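PDB 1BKJ: NADPH-flavin oxidoreductase, which catalyses the NADPH-dependent reduction of FMN to FMNH2 and so supplies reduced flavin to bacterial luciferase in Vibrio harveyi. Local coordinates for residues R15-V20 with E71-F76; G125-G130 with G154-H159; V166-P171 with Q194-Y199; G131-A136 with E223-I228. One frame throughout, in Å; residues are numbered along the deposited sequence.

How the contacts relate
Contacts 1, 2 and 3 follow one another along the chain and touch the same FMN, which contact 4 also meets through Gly-131. Contacts 1 and 2 have centres about 9 Å apart and share the antiparallel sheet, in which strands 75-82 and 149-158 are neighbours; a probable backbone hydrogen bond from Leu-157 N to Glu-75 O, 3.0 Å, joins them. Contact 4 lies about 19 Å from contact 2, centre to centre; segment 131-136 follows 125-130 directly, and since 154-159 precedes 223-228, the two contacts alternate. Contact 3, about 22 Å from contact 2 between centres, lies after strand 149-158, against helix 186-199. Contacts 2, 3 and 4 touch the second subunit, placing the flavin between sheet, loop 166-171 and dimer partner.

Contact 1: R15-V20 with E71-F76. With FMN (flavin mononucleotide), chain D.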
# COMPACT_ATOMS: atom_id res chain seq x y z
N ARG A 15 -13.82 2.32 -15.48
CA ARG A 15 -14.05 3.75 -15.50
C ARG A 15 -15.42 4.17 -16.05
O ARG A 15 -15.61 5.33 -16.42
CB ARG A 15 -12.91 4.43 -16.26
CG ARG A 15 -11.54 4.33 -15.57
CD ARG A 15 -10.43 4.90 -16.44
NE ARG A 15 -9.11 4.70 -15.85
CZ ARG A 15 -8.29 3.68 -16.13
NH1 ARG A 15 -8.66 2.75 -17.00
NH2 ARG A 15 -7.10 3.60 -15.56
N LYS A 16 -16.34 3.21 -16.13
CA LYS A 16 -17.72 3.47 -16.58
C LYS A 16 -18.62 2.56 -15.76
O LYS A 16 -18.41 1.35 -15.70
CB LYS A 16 -17.92 3.23 -18.08
CG LYS A 16 -19.06 4.06 -18.66
CD LYS A 16 -19.36 3.72 -20.10
CE LYS A 16 -20.65 4.40 -20.54
NZ LYS A 16 -21.18 3.80 -21.79
N PHE A 17 -19.61 3.17 -15.10
CA PHE A 17 -20.53 2.45 -14.22
C PHE A 17 -21.99 2.67 -14.55
O PHE A 17 -22.35 3.69 -15.14
CB PHE A 17 -20.32 2.90 -12.77
CG PHE A 17 -18.91 2.75 -12.28
CD1 PHE A 17 -18.44 1.51 -11.85
CD2 PHE A 17 -18.03 3.86 -12.27
CE1 PHE A 17 -17.10 1.34 -11.41
CE2 PHE A 17 -16.69 3.71 -11.83
CZ PHE A 17 -16.22 2.44 -11.40
N THR A 18 -22.83 1.70 -14.17
CA THR A 18 -24.28 1.84 -14.35
C THR A 18 -24.79 2.55 -13.06
O THR A 18 -24.00 2.77 -12.13
CB THR A 18 -25.01 0.49 -14.52
OG1 THR A 18 -24.86 -0.31 -13.35
CG2 THR A 18 -24.48 -0.28 -15.72
N ALA A 19 -26.08 2.89 -13.02
CA ALA A 19 -26.69 3.58 -11.88
C ALA A 19 -27.16 2.66 -10.74
O ALA A 19 -27.71 3.15 -9.75
CB ALA A 19 -27.85 4.46 -12.37
N VAL A 20 -26.93 1.35 -10.88
CA VAL A 20 -27.34 0.37 -9.87
C VAL A 20 -26.49 0.55 -8.58
O VAL A 20 -25.26 0.52 -8.64
CB VAL A 20 -27.24 -1.09 -10.41
CG1 VAL A 20 -27.79 -2.09 -9.39
CG2 VAL A 20 -28.00 -1.22 -11.73
N GLU A 71 -18.02 10.98 -10.00
CA GLU A 71 -19.41 11.38 -9.74
C GLU A 71 -20.41 10.26 -10.05
O GLU A 71 -21.36 10.07 -9.30
CB GLU A 71 -19.77 12.65 -10.53
N SER A 72 -20.16 9.48 -11.10
CA SER A 72 -21.07 8.40 -11.51
C SER A 72 -20.96 7.07 -10.77
O SER A 72 -21.88 6.25 -10.83
CB SER A 72 -21.00 8.20 -13.03
OG SER A 72 -19.74 7.68 -13.42
N ALA A 73 -19.86 6.87 -10.05
CA ALA A 73 -19.65 5.64 -9.25
C ALA A 73 -20.72 5.51 -8.16
O ALA A 73 -21.19 6.53 -7.64
CB ALA A 73 -18.27 5.68 -8.61
N ALA A 74 -21.10 4.27 -7.85
CA ALA A 74 -22.09 3.99 -6.80
C ALA A 74 -21.53 4.40 -5.43
O ALA A 74 -22.26 4.94 -4.60
CB ALA A 74 -22.48 2.51 -6.81
N GLU A 75 -20.23 4.18 -5.22
CA GLU A 75 -19.54 4.54 -3.98
C GLU A 75 -18.17 5.20 -4.25
O GLU A 75 -17.45 4.79 -5.15
CB GLU A 75 -19.30 3.31 -3.08
CG GLU A 75 -20.55 2.68 -2.42
CD GLU A 75 -21.30 3.61 -1.48
OE1 GLU A 75 -20.65 4.30 -0.66
OE2 GLU A 75 -22.54 3.65 -1.55
N PHE A 76 -17.84 6.24 -3.49
CA PHE A 76 -16.54 6.89 -3.60
C PHE A 76 -15.94 6.99 -2.20
O PHE A 76 -16.48 7.68 -1.33
CB PHE A 76 -16.61 8.27 -4.27
CG PHE A 76 -15.25 8.86 -4.59
CD1 PHE A 76 -14.41 8.26 -5.56
CD2 PHE A 76 -14.77 9.99 -3.89
CE1 PHE A 76 -13.12 8.77 -5.83
CE2 PHE A 76 -13.47 10.52 -4.15
CZ PHE A 76 -12.65 9.90 -5.12
N1 FMN D . -6.70 5.63 -12.91
C2 FMN D . -7.48 6.69 -13.32
O2 FMN D . -8.12 6.73 -14.33
N3 FMN D . -7.38 7.78 -12.46
C4 FMN D . -6.45 7.97 -11.40
O4 FMN D . -6.43 9.05 -10.85
C4A FMN D . -5.62 6.83 -11.13
N5 FMN D . -4.90 6.88 -9.95
C5A FMN D . -4.28 5.73 -9.44
C6 FMN D . -3.70 5.81 -8.19
C7 FMN D . -3.13 4.68 -7.61
C7M FMN D . -2.68 4.79 -6.12
C8 FMN D . -3.10 3.45 -8.33
C8M FMN D . -2.40 2.22 -7.85
C9 FMN D . -3.68 3.36 -9.57
C9A FMN D . -4.30 4.51 -10.16
N10 FMN D . -5.00 4.47 -11.42
C10 FMN D . -5.74 5.60 -11.86
C1' FMN D . -5.23 3.30 -12.08
C2' FMN D . -4.35 2.97 -13.26
O2' FMN D . -3.93 3.92 -14.14
C3' FMN D . -4.02 1.56 -13.49
O3' FMN D . -3.93 0.74 -12.36
C4' FMN D . -3.18 1.09 -14.65
O4' FMN D . -2.95 1.95 -15.74
C5' FMN D . -2.95 -0.32 -14.87
O5' FMN D . -4.22 -0.75 -15.45
P FMN D . -5.27 -1.77 -14.74
O1P FMN D . -4.57 -3.04 -14.73
O2P FMN D . -6.47 -1.66 -15.60
O3P FMN D . -5.46 -1.36 -13.33
O HOH W 1 -19.93 6.10 -15.71
O HOH W 2 -23.87 4.56 -9.81
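The ring of Phe-17 meets Ser-72 and Ala-73 in two ways. Ser-72 OG lies at the ring edge, near its plane and 4.3 Å from CD2, whereas Ala-73 approaches obliquely, its CA 3.9 Å from Phe-17 CD2 and its CB 4.1 Å from Phe-17 CE2. The other flat group, the guanidinium of Arg-15, turns an edge to the pyrimidine end of FMN: NE donates to O2 at 2.7 Å with an N-H...O angle of 167°, and NH2 makes a weak bond to N1. A side chain extended from CG to NE spans the distance to the flavin.

Segment 15-20 is a loop between helices 3-9 and 24-35. It passes the junction where helix 69-72 ends and strand 75-82 begins, and there Ala-74 and Glu-75 both face Leu-157 in a classic beta bulge. Two waters join loop and junction. One accepts from Phe-17 N at 3.0 Å and bonds to Ser-72 OG; the other donates to Thr-18 O, 2.9 Å away, and to Ser-72 O. Tyr-69 and Cys-156 also pack against Phe-17, and Ala-74 CB rests 3.9 Å from Val-20 O.

Contact 2: G125-G130 with G154-H159. With FMN (flavin mononucleotide), chain D.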
# COMPACT_ATOMS: atom_id res chain seq x y z
N GLY A 125 -16.82 -3.37 -9.98
CA GLY A 125 -15.64 -2.85 -10.64
C GLY A 125 -15.12 -1.67 -9.85
O GLY A 125 -15.84 -1.12 -9.02
N GLY A 126 -13.89 -1.27 -10.13
CA GLY A 126 -13.30 -0.14 -9.44
C GLY A 126 -12.04 0.43 -10.04
O GLY A 126 -11.46 -0.15 -10.96
N VAL A 127 -11.63 1.59 -9.52
CA VAL A 127 -10.43 2.27 -9.98
C VAL A 127 -9.95 3.19 -8.87
O VAL A 127 -10.74 3.86 -8.22
CB VAL A 127 -10.67 3.08 -11.33
CG1 VAL A 127 -11.69 4.20 -11.16
CG2 VAL A 127 -9.35 3.62 -11.90
N TYR A 128 -8.63 3.20 -8.66
CA TYR A 128 -8.03 4.08 -7.66
C TYR A 128 -7.98 5.48 -8.28
O TYR A 128 -7.91 5.59 -9.51
CB TYR A 128 -6.60 3.67 -7.37
CG TYR A 128 -6.38 2.46 -6.51
CD1 TYR A 128 -6.37 1.18 -7.07
CD2 TYR A 128 -6.15 2.59 -5.13
CE1 TYR A 128 -6.13 0.03 -6.28
CE2 TYR A 128 -5.91 1.46 -4.32
CZ TYR A 128 -5.90 0.18 -4.91
OH TYR A 128 -5.68 -0.93 -4.17
N ILE A 129 -8.05 6.52 -7.46
CA ILE A 129 -8.02 7.91 -7.94
C ILE A 129 -6.93 8.70 -7.19
O ILE A 129 -7.18 9.27 -6.12
CB ILE A 129 -9.43 8.63 -7.81
CG1 ILE A 129 -10.55 7.84 -8.51
CG2 ILE A 129 -9.37 10.09 -8.35
CD1 ILE A 129 -10.43 7.70 -10.02
N GLY A 130 -5.72 8.71 -7.76
CA GLY A 130 -4.61 9.44 -7.16
C GLY A 130 -4.59 10.89 -7.61
O GLY A 130 -3.84 11.70 -7.05
N GLY A 154 -8.38 8.32 -3.72
CA GLY A 154 -9.78 7.95 -3.65
C GLY A 154 -9.96 6.60 -4.32
O GLY A 154 -8.99 6.01 -4.82
N MET A 155 -11.19 6.09 -4.32
CA MET A 155 -11.51 4.82 -4.96
C MET A 155 -12.97 4.82 -5.41
O MET A 155 -13.87 5.10 -4.62
CB MET A 155 -11.27 3.64 -4.02
CG MET A 155 -11.51 2.27 -4.68
SD MET A 155 -11.20 0.90 -3.60
CE MET A 155 -9.44 0.82 -3.70
N CYS A 156 -13.17 4.56 -6.70
CA CYS A 156 -14.50 4.46 -7.29
C CYS A 156 -14.92 2.99 -7.27
O CYS A 156 -14.10 2.12 -7.56
CB CYS A 156 -14.51 4.92 -8.75
SG CYS A 156 -14.11 6.62 -9.03
N LEU A 157 -16.15 2.72 -6.86
CA LEU A 157 -16.70 1.36 -6.83
C LEU A 157 -18.11 1.38 -7.44
O LEU A 157 -18.83 2.37 -7.30
CB LEU A 157 -16.76 0.78 -5.40
CG LEU A 157 -15.48 0.52 -4.57
CD1 LEU A 157 -15.83 0.05 -3.17
CD2 LEU A 157 -14.57 -0.48 -5.29
N GLY A 158 -18.47 0.31 -8.14
CA GLY A 158 -19.79 0.21 -8.73
C GLY A 158 -19.91 -0.94 -9.71
O GLY A 158 -18.97 -1.70 -9.91
N HIS A 159 -21.08 -1.05 -10.33
CA HIS A 159 -21.31 -2.10 -11.32
C HIS A 159 -20.78 -1.66 -12.68
O HIS A 159 -21.13 -0.58 -13.16
CB HIS A 159 -22.79 -2.44 -11.35
CG HIS A 159 -23.26 -3.09 -10.09
ND1 HIS A 159 -23.09 -4.44 -9.85
CD2 HIS A 159 -23.90 -2.58 -9.01
CE1 HIS A 159 -23.60 -4.73 -8.67
NE2 HIS A 159 -24.10 -3.63 -8.14
N1 FMN D . -6.70 5.63 -12.91
C2 FMN D . -7.48 6.69 -13.32
O2 FMN D . -8.12 6.73 -14.33
N3 FMN D . -7.38 7.78 -12.46
C4 FMN D . -6.45 7.97 -11.40
O4 FMN D . -6.43 9.05 -10.85
C4A FMN D . -5.62 6.83 -11.13
N5 FMN D . -4.90 6.88 -9.95
C5A FMN D . -4.28 5.73 -9.44
C6 FMN D . -3.70 5.81 -8.19
C7 FMN D . -3.13 4.68 -7.61
C7M FMN D . -2.68 4.79 -6.12
C8 FMN D . -3.10 3.45 -8.33
C8M FMN D . -2.40 2.22 -7.85
C9 FMN D . -3.68 3.36 -9.57
C9A FMN D . -4.30 4.51 -10.16
N10 FMN D . -5.00 4.47 -11.42
C10 FMN D . -5.74 5.60 -11.86
C1' FMN D . -5.23 3.30 -12.08
C2' FMN D . -4.35 2.97 -13.26
O2' FMN D . -3.93 3.92 -14.14
C3' FMN D . -4.02 1.56 -13.49
O3' FMN D . -3.93 0.74 -12.36
C4' FMN D . -3.18 1.09 -14.65
O4' FMN D . -2.95 1.95 -15.74
C5' FMN D . -2.95 -0.32 -14.87
O5' FMN D . -4.22 -0.75 -15.45
P FMN D . -5.27 -1.77 -14.74
O1P FMN D . -4.57 -3.04 -14.73
O2P FMN D . -6.47 -1.66 -15.60
O3P FMN D . -5.46 -1.36 -13.33
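Val-127 and Cys-156 form the middle pair of an antiparallel ladder, in which strand 125-129, an outermost strand of the four-stranded sheet within this chain, runs beside strand 149-158. The segment axes come within 4.4 Å of each other, with 163° between their directions. Three hydrogen-bonded pairs satisfy the facing amides and carbonyls of alternate residues: Gly-125 with Gly-158, Val-127 with Cys-156, and Ile-129 with Gly-154, each exchanging two N-H...O bonds. Gly-125 N reaches Gly-158 O at 2.7 Å, and Gly-154 N reaches Ile-129 O at 2.8 Å. Between these pairs, CA-H...O contacts from Leu-157 to Gly-125 O and from Met-155 to Val-127 O bring further hydrogens onto the same acceptors. On the outer edges, Gly-126 is backbone-bonded to Ile-14 and Leu-157 to Glu-75.

Just past the strand, Gly-130 N donates to FMN N5 at 3.0 Å, with a weaker component to O4. From within the strand, Val-127 CG2 touches N1 of FMN, while its CG1 packs on Cys-156 CB, 3.8 Å away; Ile-129 CG1 lies against Cys-156 SG. On the face carrying Tyr-128 and Met-155, the phenol hydroxyl is hydrogen-bonded to Gln-113 of helix 98-121. FMN C8M lies over the rim of one face of the Tyr-128 ring. Met-155 starts out straight (chi1 -176°) and bends at chi3 (-80°), which brings CE over the opposite face, 3.9 Å from the ring centroid in a CH-pi contact. Met-155 SD stands farther off, 5.5 Å from the Tyr-128 ring centroid, a distant Met-aromatic contact.

Contact 3: V166-P171 with Q194-Y199; sequences VKPRLP and QTMQAY. With FMN (flavin mononucleotide), chain D.
Lys-167 and Tyr-199 cross at about a right angle, the lysine chain passing over one face of the phenol ring. Its CG makes the CH-pi contact, 4.0 Å from the ring centroid and 26° off the normal, displaced toward the hydroxyl end. Tyr-199 CG lies anti to its backbone nitrogen (chi1 177°), which carries the ring out from the helix to the loop; its OH bonds to Glu-165 O. Pro-168 points toward the helix and touches Thr-195, Met-196 and Tyr-199. Its CG is 3.6 Å from Met-196 SD and its CD 4.0 Å from Tyr-199 CD1, both crossings being oblique, while Thr-195 CG2 slides past in the opposite sense. Beyond the ring, Lys-167 NZ donates to FMN O4' at 3.0 Å and also bonds to Tyr-200 OH.

Arg-169 leaves on the flavin side. Its NH1 and NH2 both reach O1P of the phosphate at 2.8 Å, O1P lying near the guanidinium plane, and NH1 also donates to Lys-167 O, tying two FMN-binding residues together. Ala-37 of the second subunit accepts from NH2. The loop between strand 149-158 and helix 172-175 runs between helix 186-199 and FMN.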
# COMPACT_ATOMS: atom_id res chain seq x y z
N VAL A 166 -7.30 -7.05 -20.07
CA VAL A 166 -6.27 -7.04 -19.03
C VAL A 166 -4.97 -6.45 -19.62
O VAL A 166 -4.57 -6.79 -20.74
CB VAL A 166 -6.06 -8.48 -18.46
CG1 VAL A 166 -4.92 -8.52 -17.45
CG2 VAL A 166 -7.35 -8.94 -17.77
N LYS A 167 -4.41 -5.47 -18.91
CA LYS A 167 -3.18 -4.77 -19.30
C LYS A 167 -1.92 -5.55 -18.90
O LYS A 167 -1.78 -5.95 -17.76
CB LYS A 167 -3.13 -3.40 -18.65
CG LYS A 167 -3.09 -2.25 -19.60
CD LYS A 167 -2.59 -0.98 -18.95
CE LYS A 167 -3.61 0.16 -19.04
NZ LYS A 167 -2.98 1.47 -18.68
N PRO A 168 -1.01 -5.83 -19.87
CA PRO A 168 0.22 -6.57 -19.52
C PRO A 168 1.20 -5.73 -18.70
O PRO A 168 1.21 -4.51 -18.79
CB PRO A 168 0.80 -6.95 -20.90
CG PRO A 168 0.27 -5.87 -21.82
CD PRO A 168 -1.13 -5.66 -21.34
N ARG A 169 1.94 -6.39 -17.80
CA ARG A 169 2.92 -5.72 -16.95
C ARG A 169 4.30 -6.15 -17.36
O ARG A 169 4.44 -7.07 -18.18
CB ARG A 169 2.74 -6.12 -15.48
CG ARG A 169 1.89 -5.18 -14.64
CD ARG A 169 0.43 -5.31 -14.96
NE ARG A 169 -0.40 -4.68 -13.94
CZ ARG A 169 -1.59 -4.14 -14.18
NH1 ARG A 169 -2.10 -4.13 -15.40
NH2 ARG A 169 -2.28 -3.60 -13.19
N LEU A 170 5.32 -5.50 -16.80
CA LEU A 170 6.72 -5.85 -17.05
C LEU A 170 6.87 -7.32 -16.63
O LEU A 170 6.13 -7.79 -15.75
CB LEU A 170 7.65 -4.98 -16.20
CG LEU A 170 7.99 -3.57 -16.69
CD1 LEU A 170 8.58 -2.78 -15.54
CD2 LEU A 170 8.95 -3.62 -17.86
N PRO A 171 7.73 -8.10 -17.32
CA PRO A 171 7.87 -9.51 -16.92
C PRO A 171 8.55 -9.69 -15.56
O PRO A 171 9.26 -8.79 -15.09
CB PRO A 171 8.66 -10.12 -18.07
CG PRO A 171 9.36 -8.97 -18.69
CD PRO A 171 8.38 -7.86 -18.62
N GLN A 194 6.85 -3.10 -27.35
CA GLN A 194 6.21 -3.72 -28.52
C GLN A 194 4.92 -4.45 -28.08
O GLN A 194 3.92 -4.47 -28.81
CB GLN A 194 7.18 -4.65 -29.25
N THR A 195 4.92 -4.98 -26.85
CA THR A 195 3.77 -5.68 -26.28
C THR A 195 2.66 -4.65 -25.97
O THR A 195 1.47 -4.91 -26.21
CB THR A 195 4.17 -6.46 -24.99
OG1 THR A 195 5.13 -7.47 -25.32
CG2 THR A 195 2.97 -7.13 -24.32
N MET A 196 3.06 -3.46 -25.50
CA MET A 196 2.11 -2.40 -25.18
C MET A 196 1.51 -1.72 -26.41
O MET A 196 0.34 -1.33 -26.38
CB MET A 196 2.71 -1.38 -24.23
CG MET A 196 2.88 -1.89 -22.81
SD MET A 196 1.38 -2.47 -22.01
CE MET A 196 0.57 -0.96 -21.64
N GLN A 197 2.29 -1.63 -27.49
CA GLN A 197 1.83 -1.05 -28.76
C GLN A 197 0.73 -1.93 -29.38
O GLN A 197 -0.25 -1.40 -29.91
CB GLN A 197 3.00 -0.86 -29.74
N ALA A 198 0.83 -3.25 -29.18
CA ALA A 198 -0.16 -4.23 -29.67
C ALA A 198 -1.48 -4.09 -28.91
O ALA A 198 -2.55 -4.23 -29.51
CB ALA A 198 0.38 -5.65 -29.52
N TYR A 199 -1.38 -3.78 -27.62
CA TYR A 199 -2.54 -3.59 -26.73
C TYR A 199 -3.32 -2.35 -27.17
O TYR A 199 -4.54 -2.39 -27.32
CB TYR A 199 -2.08 -3.48 -25.26
CG TYR A 199 -3.18 -3.19 -24.25
CD1 TYR A 199 -3.99 -4.24 -23.74
CD2 TYR A 199 -3.46 -1.87 -23.83
CE1 TYR A 199 -5.07 -3.97 -22.84
CE2 TYR A 199 -4.54 -1.58 -22.93
CZ TYR A 199 -5.34 -2.64 -22.44
OH TYR A 199 -6.35 -2.37 -21.54
N1 FMN D . -6.70 5.63 -12.91
C2 FMN D . -7.48 6.69 -13.32
O2 FMN D . -8.12 6.73 -14.33
N3 FMN D . -7.38 7.78 -12.46
C4 FMN D . -6.45 7.97 -11.40
O4 FMN D . -6.43 9.05 -10.85
C4A FMN D . -5.62 6.83 -11.13
N5 FMN D . -4.90 6.88 -9.95
C5A FMN D . -4.28 5.73 -9.44
C6 FMN D . -3.70 5.81 -8.19
C7 FMN D . -3.13 4.68 -7.61
C7M FMN D . -2.68 4.79 -6.12
C8 FMN D . -3.10 3.45 -8.33
C8M FMN D . -2.40 2.22 -7.85
C9 FMN D . -3.68 3.36 -9.57
C9A FMN D . -4.30 4.51 -10.16
N10 FMN D . -5.00 4.47 -11.42
C10 FMN D . -5.74 5.60 -11.86
C1' FMN D . -5.23 3.30 -12.08
C2' FMN D . -4.35 2.97 -13.26
O2' FMN D . -3.93 3.92 -14.14
C3' FMN D . -4.02 1.56 -13.49
O3' FMN D . -3.93 0.74 -12.36
C4' FMN D . -3.18 1.09 -14.65
O4' FMN D . -2.95 1.95 -15.74
C5' FMN D . -2.95 -0.32 -14.87
O5' FMN D . -4.22 -0.75 -15.45
P FMN D . -5.27 -1.77 -14.74
O1P FMN D . -4.57 -3.04 -14.73
O2P FMN D . -6.47 -1.66 -15.60
O3P FMN D . -5.46 -1.36 -13.33

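Contact 4: G131-A136 with E223-I228; sequences GLRNSA and ESRPHI
Arg-225 crosses Asn-134 at about a right angle and carries much of this contact. Its CB points toward segment 131-136, and the chain runs extended from there. CG comes first to Asn-134 OD1, at 3.5 Å; CD stays near the same oxygen, 3.9 Å away, and NE lies 3.8 Å from Asn-134 CB. At the end of the chain, Asn-134 N sits over one face of the guanidinium, NH2 reaches Gly-131 CA at 4.0 Å, and NH1 stands 3.6 Å from Arg-133 NH2. The two guanidinium planes are 64° apart. Glu-99 of the second subunit forms salt bridges with both arginines, which probably offsets their like charges.

Arg-225 opens a type I turn ending at Ile-228, where helix 228-234 starts; the facing segment runs from a 3-10 turn (131-134), whose Gly-131 N donates to FMN O4, into the start of helix 136-142. His-227, third in the type I turn, uses NE2 to donate to Arg-133 O at 2.8 Å, N-H...O angle 169°. The acceptor lies in the imidazole plane and the donor on a lone pair of the carbonyl. Ile-228 CD1 packs beside that oxygen, 4.0 Å from Arg-133 CB, and reaches Ala-136 CB at 4.3 Å.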
# COMPACT_ATOMS: atom_id res chain seq x y z
N GLY A 131 -5.44 11.21 -8.59
CA GLY A 131 -5.57 12.55 -9.13
C GLY A 131 -5.96 13.62 -8.12
O GLY A 131 -5.67 14.79 -8.34
N LEU A 132 -6.58 13.21 -7.01
CA LEU A 132 -6.97 14.10 -5.93
C LEU A 132 -5.80 14.87 -5.32
O LEU A 132 -5.98 15.99 -4.82
CB LEU A 132 -7.65 13.31 -4.80
CG LEU A 132 -9.06 12.74 -5.04
CD1 LEU A 132 -9.53 12.00 -3.78
CD2 LEU A 132 -10.02 13.87 -5.40
N ARG A 133 -4.60 14.28 -5.40
CA ARG A 133 -3.37 14.88 -4.85
C ARG A 133 -2.90 16.15 -5.57
O ARG A 133 -2.21 16.99 -4.97
CB ARG A 133 -2.22 13.86 -4.77
CG ARG A 133 -2.42 12.80 -3.69
CD ARG A 133 -1.11 12.09 -3.29
NE ARG A 133 -0.40 11.52 -4.43
CZ ARG A 133 -0.66 10.35 -5.00
NH1 ARG A 133 -1.65 9.57 -4.57
NH2 ARG A 133 0.04 9.97 -6.05
N ASN A 134 -3.34 16.33 -6.82
CA ASN A 134 -2.98 17.53 -7.58
C ASN A 134 -3.71 18.79 -7.04
O ASN A 134 -3.26 19.92 -7.25
CB ASN A 134 -3.21 17.30 -9.08
CG ASN A 134 -2.35 18.22 -9.94
OD1 ASN A 134 -1.14 18.36 -9.70
ND2 ASN A 134 -2.98 18.89 -10.91
N SER A 135 -4.79 18.56 -6.29
CA SER A 135 -5.59 19.60 -5.63
C SER A 135 -5.74 19.20 -4.16
O SER A 135 -6.81 19.37 -3.56
CB SER A 135 -6.98 19.68 -6.28
OG SER A 135 -6.91 20.25 -7.58
N ALA A 136 -4.64 18.71 -3.57
CA ALA A 136 -4.60 18.22 -2.18
C ALA A 136 -5.18 19.13 -1.08
O ALA A 136 -6.07 18.69 -0.36
CB ALA A 136 -3.20 17.78 -1.82
N GLU A 223 8.32 18.18 -13.66
CA GLU A 223 8.05 18.20 -12.22
C GLU A 223 6.86 17.31 -11.87
O GLU A 223 5.89 17.22 -12.65
CB GLU A 223 7.74 19.62 -11.73
CG GLU A 223 8.84 20.66 -11.90
CD GLU A 223 8.49 21.96 -11.19
OE1 GLU A 223 7.48 22.62 -11.57
OE2 GLU A 223 9.22 22.34 -10.24
N SER A 224 6.94 16.65 -10.72
CA SER A 224 5.89 15.77 -10.25
C SER A 224 5.24 16.34 -9.01
O SER A 224 5.75 16.14 -7.90
CB SER A 224 6.43 14.37 -9.94
OG SER A 224 6.76 13.66 -11.12
N ARG A 225 4.14 17.08 -9.20
CA ARG A 225 3.35 17.68 -8.11
C ARG A 225 4.21 18.30 -6.98
O ARG A 225 4.22 17.81 -5.86
CB ARG A 225 2.36 16.64 -7.57
CG ARG A 225 1.38 16.14 -8.62
CD ARG A 225 0.39 15.11 -8.11
NE ARG A 225 -0.46 14.64 -9.20
CZ ARG A 225 -1.09 13.47 -9.25
NH1 ARG A 225 -0.99 12.59 -8.26
NH2 ARG A 225 -1.80 13.15 -10.33
N PRO A 226 4.97 19.39 -7.29
CA PRO A 226 5.84 20.05 -6.30
C PRO A 226 5.23 20.59 -5.00
O PRO A 226 5.96 20.83 -4.03
CB PRO A 226 6.51 21.15 -7.13
CG PRO A 226 5.47 21.48 -8.13
CD PRO A 226 4.98 20.13 -8.56
N HIS A 227 3.90 20.75 -4.96
CA HIS A 227 3.17 21.24 -3.79
C HIS A 227 2.92 20.18 -2.69
O HIS A 227 2.40 20.51 -1.62
CB HIS A 227 1.81 21.79 -4.23
CG HIS A 227 0.94 20.78 -4.91
ND1 HIS A 227 1.04 20.51 -6.26
CD2 HIS A 227 0.02 19.91 -4.42
CE1 HIS A 227 0.23 19.52 -6.57
NE2 HIS A 227 -0.40 19.13 -5.47
N ILE A 228 3.24 18.92 -2.98
CA ILE A 228 3.01 17.80 -2.06
C ILE A 228 3.72 17.84 -0.71
O ILE A 228 3.06 17.61 0.32
CB ILE A 228 3.12 16.41 -2.82
CG1 ILE A 228 1.89 16.22 -3.72
CG2 ILE A 228 3.31 15.20 -1.86
CD1 ILE A 228 0.55 16.12 -2.99